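Local coordinates for BDI-0842-like domain-containing protein (Parabacteroides distasonis, PDB 4JM1) that is of unknown function but folds into a small alpha/beta domain resembling the prodomain of alpha-lytic protease, at residues V53-K65 with G72-K84. Sequence-based numbering, arbitrary orientation.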
loop_
_atom_site.group_PDB
_atom_site.type_symbol
_atom_site.label_atom_id
_atom_site.label_comp_id
_atom_site.label_asym_id
_atom_site.label_seq_id
_atom_site.Cartn_x
_atom_site.Cartn_y
_atom_site.Cartn_z
ATOM N N VAL A 53 8.225 8.702 -5.687
ATOM C CA VAL A 53 8.144 8.477 -4.250
ATOM C C VAL A 53 9.436 7.815 -3.803
ATOM O O VAL A 53 9.725 6.718 -4.225
ATOM C CB VAL A 53 6.908 7.623 -3.865
ATOM C CG1 VAL A 53 6.788 7.471 -2.351
ATOM C CG2 VAL A 53 5.602 8.239 -4.459
ATOM N N SER A 54 10.160 8.491 -2.931
ATOM C CA SER A 54 11.454 8.016 -2.449
ATOM C C SER A 54 11.324 7.475 -1.040
ATOM O O SER A 54 10.370 7.767 -0.325
ATOM C CB SER A 54 12.506 9.152 -2.516
ATOM O OG SER A 54 12.165 10.224 -1.689
ATOM N N GLY A 55 12.291 6.648 -0.678
ATOM C CA GLY A 55 12.471 6.186 0.678
ATOM C C GLY A 55 11.592 5.036 1.117
ATOM O O GLY A 55 11.563 4.723 2.316
ATOM N N LEU A 56 10.858 4.416 0.197
ATOM C CA LEU A 56 9.962 3.349 0.609
ATOM C C LEU A 56 10.769 2.088 0.863
ATOM O O LEU A 56 11.596 1.701 0.056
ATOM C CB LEU A 56 8.922 3.055 -0.455
ATOM C CG LEU A 56 7.934 4.167 -0.750
ATOM C CD1 LEU A 56 6.998 3.702 -1.879
ATOM C CD2 LEU A 56 7.162 4.553 0.487
ATOM N N LYS A 57 10.484 1.431 1.974
ATOM C CA LYS A 57 11.019 0.088 2.237
ATOM C C LYS A 57 10.294 -0.985 1.456
ATOM O O LYS A 57 10.831 -2.062 1.220
ATOM C CB LYS A 57 10.944 -0.225 3.725
ATOM C CG LYS A 57 11.921 0.612 4.511
ATOM C CD LYS A 57 11.988 0.166 5.933
ATOM C CE LYS A 57 12.955 1.030 6.694
ATOM N NZ LYS A 57 12.731 0.864 8.150
ATOM N N GLY A 58 9.051 -0.695 1.058
ATOM C CA GLY A 58 8.292 -1.672 0.325
ATOM C C GLY A 58 6.843 -1.238 0.263
ATOM O O GLY A 58 6.496 -0.173 0.768
ATOM N N VAL A 59 6.018 -2.067 -0.372
ATOM C CA VAL A 59 4.563 -1.941 -0.393
ATOM C C VAL A 59 3.957 -3.153 0.299
ATOM O O VAL A 59 4.413 -4.303 0.093
ATOM C CB VAL A 59 4.036 -1.830 -1.830
ATOM C CG1 VAL A 59 2.512 -2.145 -1.932
ATOM C CG2 VAL A 59 4.377 -0.435 -2.363
ATOM N N LEU A 60 2.922 -2.877 1.096
ATOM C CA LEU A 60 2.127 -3.884 1.770
ATOM C C LEU A 60 0.701 -3.742 1.267
ATOM O O LEU A 60 0.167 -2.627 1.257
ATOM C CB LEU A 60 2.181 -3.741 3.308
ATOM C CG LEU A 60 3.599 -3.658 3.868
ATOM C CD1 LEU A 60 3.514 -3.257 5.356
ATOM C CD2 LEU A 60 4.392 -4.962 3.642
ATOM N N ILE A 61 0.081 -4.862 0.886
ATOM C CA ILE A 61 -1.330 -4.893 0.529
ATOM C C ILE A 61 -2.141 -5.424 1.698
ATOM O O ILE A 61 -1.759 -6.408 2.318
ATOM C CB ILE A 61 -1.604 -5.754 -0.729
ATOM C CG1 ILE A 61 -0.648 -5.362 -1.881
ATOM C CG2 ILE A 61 -3.115 -5.669 -1.132
ATOM C CD1 ILE A 61 -0.818 -3.970 -2.483
ATOM N N VAL A 62 -3.220 -4.716 2.018
ATOM C CA VAL A 62 -4.175 -5.153 3.009
ATOM C C VAL A 62 -5.600 -5.102 2.417
ATOM O O VAL A 62 -5.835 -4.498 1.362
ATOM C CB VAL A 62 -4.101 -4.240 4.299
ATOM C CG1 VAL A 62 -2.706 -4.331 4.979
ATOM C CG2 VAL A 62 -4.518 -2.797 4.031
ATOM N N ASP A 63 -6.526 -5.807 3.082
ATOM C CA ASP A 63 -7.941 -5.806 2.674
ATOM C C ASP A 63 -8.621 -4.622 3.340
ATOM O O ASP A 63 -8.618 -4.517 4.566
ATOM C CB ASP A 63 -8.585 -7.133 3.069
ATOM C CG ASP A 63 -10.002 -7.321 2.515
ATOM O OD1 ASP A 63 -10.651 -6.350 2.060
ATOM O OD2 ASP A 63 -10.451 -8.489 2.525
ATOM N N ILE A 64 -9.229 -3.752 2.525
ATOM C CA ILE A 64 -10.014 -2.624 3.035
ATOM C C ILE A 64 -11.100 -3.054 4.052
ATOM O O ILE A 64 -11.457 -2.290 4.955
ATOM C CB ILE A 64 -10.678 -1.838 1.865
ATOM C CG1 ILE A 64 -11.207 -0.466 2.317
ATOM C CG2 ILE A 64 -11.817 -2.674 1.175
ATOM C CD1 ILE A 64 -10.111 0.560 2.657
ATOM N N LYS A 65 -11.576 -4.285 3.918
ATOM C CA LYS A 65 -12.650 -4.782 4.773
ATOM C C LYS A 65 -12.198 -5.151 6.174
ATOM O O LYS A 65 -13.047 -5.371 7.054
ATOM C CB LYS A 65 -13.342 -5.985 4.138
ATOM C CG LYS A 65 -14.064 -5.649 2.812
ATOM C CD LYS A 65 -14.777 -6.834 2.211
ATOM C CE LYS A 65 -13.839 -7.925 1.708
ATOM N NZ LYS A 65 -12.831 -7.398 0.697
ATOM N N GLY A 72 0.280 6.893 11.528
ATOM C CA GLY A 72 1.596 6.275 11.414
ATOM C C GLY A 72 1.665 4.760 11.269
ATOM O O GLY A 72 2.754 4.236 11.188
ATOM N N ALA A 73 0.512 4.080 11.253
ATOM C CA ALA A 73 0.473 2.600 11.208
ATOM C C ALA A 73 -0.838 2.080 10.637
ATOM O O ALA A 73 -1.868 2.766 10.671
ATOM C CB ALA A 73 0.690 2.043 12.623
ATOM N N VAL A 74 -0.787 0.881 10.072
ATOM C CA VAL A 74 -1.990 0.199 9.627
ATOM C C VAL A 74 -2.014 -1.200 10.236
ATOM O O VAL A 74 -1.085 -2.008 10.045
ATOM C CB VAL A 74 -2.110 0.114 8.098
ATOM C CG1 VAL A 74 -3.435 -0.575 7.700
ATOM C CG2 VAL A 74 -1.969 1.514 7.464
ATOM N N VAL A 75 -3.075 -1.489 10.969
ATOM C CA VAL A 75 -3.225 -2.774 11.646
ATOM C C VAL A 75 -4.049 -3.739 10.783
ATOM O O VAL A 75 -5.131 -3.393 10.288
ATOM C CB VAL A 75 -3.920 -2.585 13.001
ATOM C CG1 VAL A 75 -4.147 -3.943 13.711
ATOM C CG2 VAL A 75 -3.125 -1.643 13.874
ATOM N N GLY A 76 -3.540 -4.948 10.580
ATOM C CA GLY A 76 -4.275 -5.984 9.863
ATOM C C GLY A 76 -3.378 -6.923 9.092
ATOM O O GLY A 76 -2.177 -6.660 8.891
ATOM N N LYS A 77 -3.972 -7.999 8.606
ATOM C CA LYS A 77 -3.197 -8.980 7.870
ATOM C C LYS A 77 -2.688 -8.367 6.553
ATOM O O LYS A 77 -3.440 -7.744 5.805
ATOM C CB LYS A 77 -4.024 -10.200 7.540
ATOM C CG LYS A 77 -3.195 -11.379 7.009
ATOM C CD LYS A 77 -4.066 -12.522 6.502
ATOM C CE LYS A 77 -3.233 -13.633 6.046
ATOM N NZ LYS A 77 -4.061 -14.679 5.469
ATOM N N ARG A 78 -1.397 -8.546 6.291
ATOM C CA ARG A 78 -0.799 -8.198 5.015
ATOM C C ARG A 78 -1.044 -9.368 4.064
ATOM O O ARG A 78 -0.527 -10.477 4.264
ATOM C CB ARG A 78 0.697 -7.901 5.144
ATOM C CG ARG A 78 1.013 -6.594 5.848
ATOM C CD ARG A 78 0.793 -6.551 7.377
ATOM N NE ARG A 78 1.362 -5.313 7.898
ATOM C CZ ARG A 78 0.694 -4.264 8.389
ATOM N NH1 ARG A 78 -0.606 -4.323 8.615
ATOM N NH2 ARG A 78 1.342 -3.157 8.731
ATOM N N ILE A 79 -1.830 -9.095 3.027
ATOM C CA ILE A 79 -2.218 -10.083 2.029
ATOM C C ILE A 79 -1.288 -10.149 0.829
ATOM O O ILE A 79 -1.417 -11.018 -0.045
ATOM C CB ILE A 79 -3.709 -9.916 1.634
ATOM C CG1 ILE A 79 -3.971 -8.644 0.834
ATOM C CG2 ILE A 79 -4.625 -10.002 2.917
ATOM C CD1 ILE A 79 -5.399 -8.419 0.404
ATOM N N GLY A 80 -0.358 -9.201 0.755
ATOM C CA GLY A 80 0.688 -9.201 -0.248
ATOM C C GLY A 80 1.778 -8.233 0.184
ATOM O O GLY A 80 1.531 -7.320 0.971
ATOM N N LYS A 81 2.995 -8.423 -0.336
ATOM C CA LYS A 81 4.109 -7.580 0.011
ATOM C C LYS A 81 5.141 -7.576 -1.090
ATOM O O LYS A 81 5.228 -8.540 -1.876
ATOM C CB LYS A 81 4.721 -8.027 1.352
ATOM C CG LYS A 81 5.465 -9.341 1.354
ATOM C CD LYS A 81 5.959 -9.619 2.782
ATOM C CE LYS A 81 6.804 -10.864 2.872
ATOM N NZ LYS A 81 5.978 -12.078 3.108
ATOM N N ALA A 82 5.930 -6.511 -1.121
ATOM C CA ALA A 82 7.080 -6.351 -2.022
ATOM C C ALA A 82 8.080 -5.423 -1.348
ATOM O O ALA A 82 7.704 -4.373 -0.826
ATOM C CB ALA A 82 6.647 -5.757 -3.361
ATOM N N TYR A 83 9.364 -5.801 -1.382
ATOM C CA TYR A 83 10.437 -5.001 -0.802
ATOM C C TYR A 83 11.257 -4.272 -1.848
ATOM O O TYR A 83 11.406 -4.756 -2.963
ATOM C CB TYR A 83 11.380 -5.916 0.000
ATOM C CG TYR A 83 10.707 -6.627 1.175
ATOM C CD1 TYR A 83 10.627 -6.011 2.410
ATOM C CD2 TYR A 83 10.188 -7.892 1.045
ATOM C CE1 TYR A 83 10.032 -6.647 3.502
ATOM C CE2 TYR A 83 9.597 -8.550 2.118
ATOM C CZ TYR A 83 9.518 -7.893 3.351
ATOM O OH TYR A 83 8.923 -8.538 4.421
ATOM N N LYS A 84 11.792 -3.134 -1.439
ATOM C CA LYS A 84 12.746 -2.308 -2.227
ATOM C C LYS A 84 13.927 -3.114 -2.773
ATOM O O LYS A 84 14.413 -4.043 -2.123
ATOM C CB LYS A 84 13.265 -1.162 -1.336
ATOM C CG LYS A 84 14.657 -0.580 -1.694
ATOM C CD LYS A 84 15.039 0.533 -0.742
ATOM C CE LYS A 84 15.508 -0.015 0.592
ATOM N NZ LYS A 84 15.335 0.979 1.709
ATOM O OXT LYS A 84 14.399 -2.848 -3.896
HETATM O O HOH W 1 -6.098 -7.439 5.456
#
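Leu60 CG and Arg78 CG each stand anti to their own carbonyl carbon (chi1 -51° and -71°), and a bend at chi2 of Arg78 then folds its chain past Leu60, whose CD1 lies 3.9 Å from Arg78 NE. The two belong to antiparallel strands 58-63 and 78-83, paired at one edge of the four-stranded mixed sheet of this alpha-lytic protease prodomain-like fold. A classic beta bulge interrupts the pairing: Ile79 and Gly80 both face Ile61, whose O takes Ile79 N at 2.8 Å and Gly80 N only weakly. Within the bulge Ile61 N also reaches Gly80 O almost straight, at 173° about the hydrogen; further along, Val59 and Ala82 exchange two bonds. The guanidinium of Arg78 is turned back on its own segment: NH1 and NH2 grip Val74 O end-on, near the guanidinium plane, while NH1 also reaches Gly76 O. With an alanine in place of Arg78, Val74 O and Gly76 O would lose these donors, the turn joining strands 73-75 and 78-83 is likely to be freer to shift, and Leu60 CD1 would lose the chain packed against it. Ile79 meets Ile61 at about a right angle, CG1 to CG2 3.7 Å; Ile61 also packs on Ala41 of helix 38-50, and Ile79 on Tyr37. Val62 CG1 sits 3.6 Å from Lys77 O. That carbonyl also accepts from a water, which in turn accepts from Asp63 N, bridging the segments where the strands part. At the chain terminus, Lys84 N donates to Lys57 O at 3.0 Å.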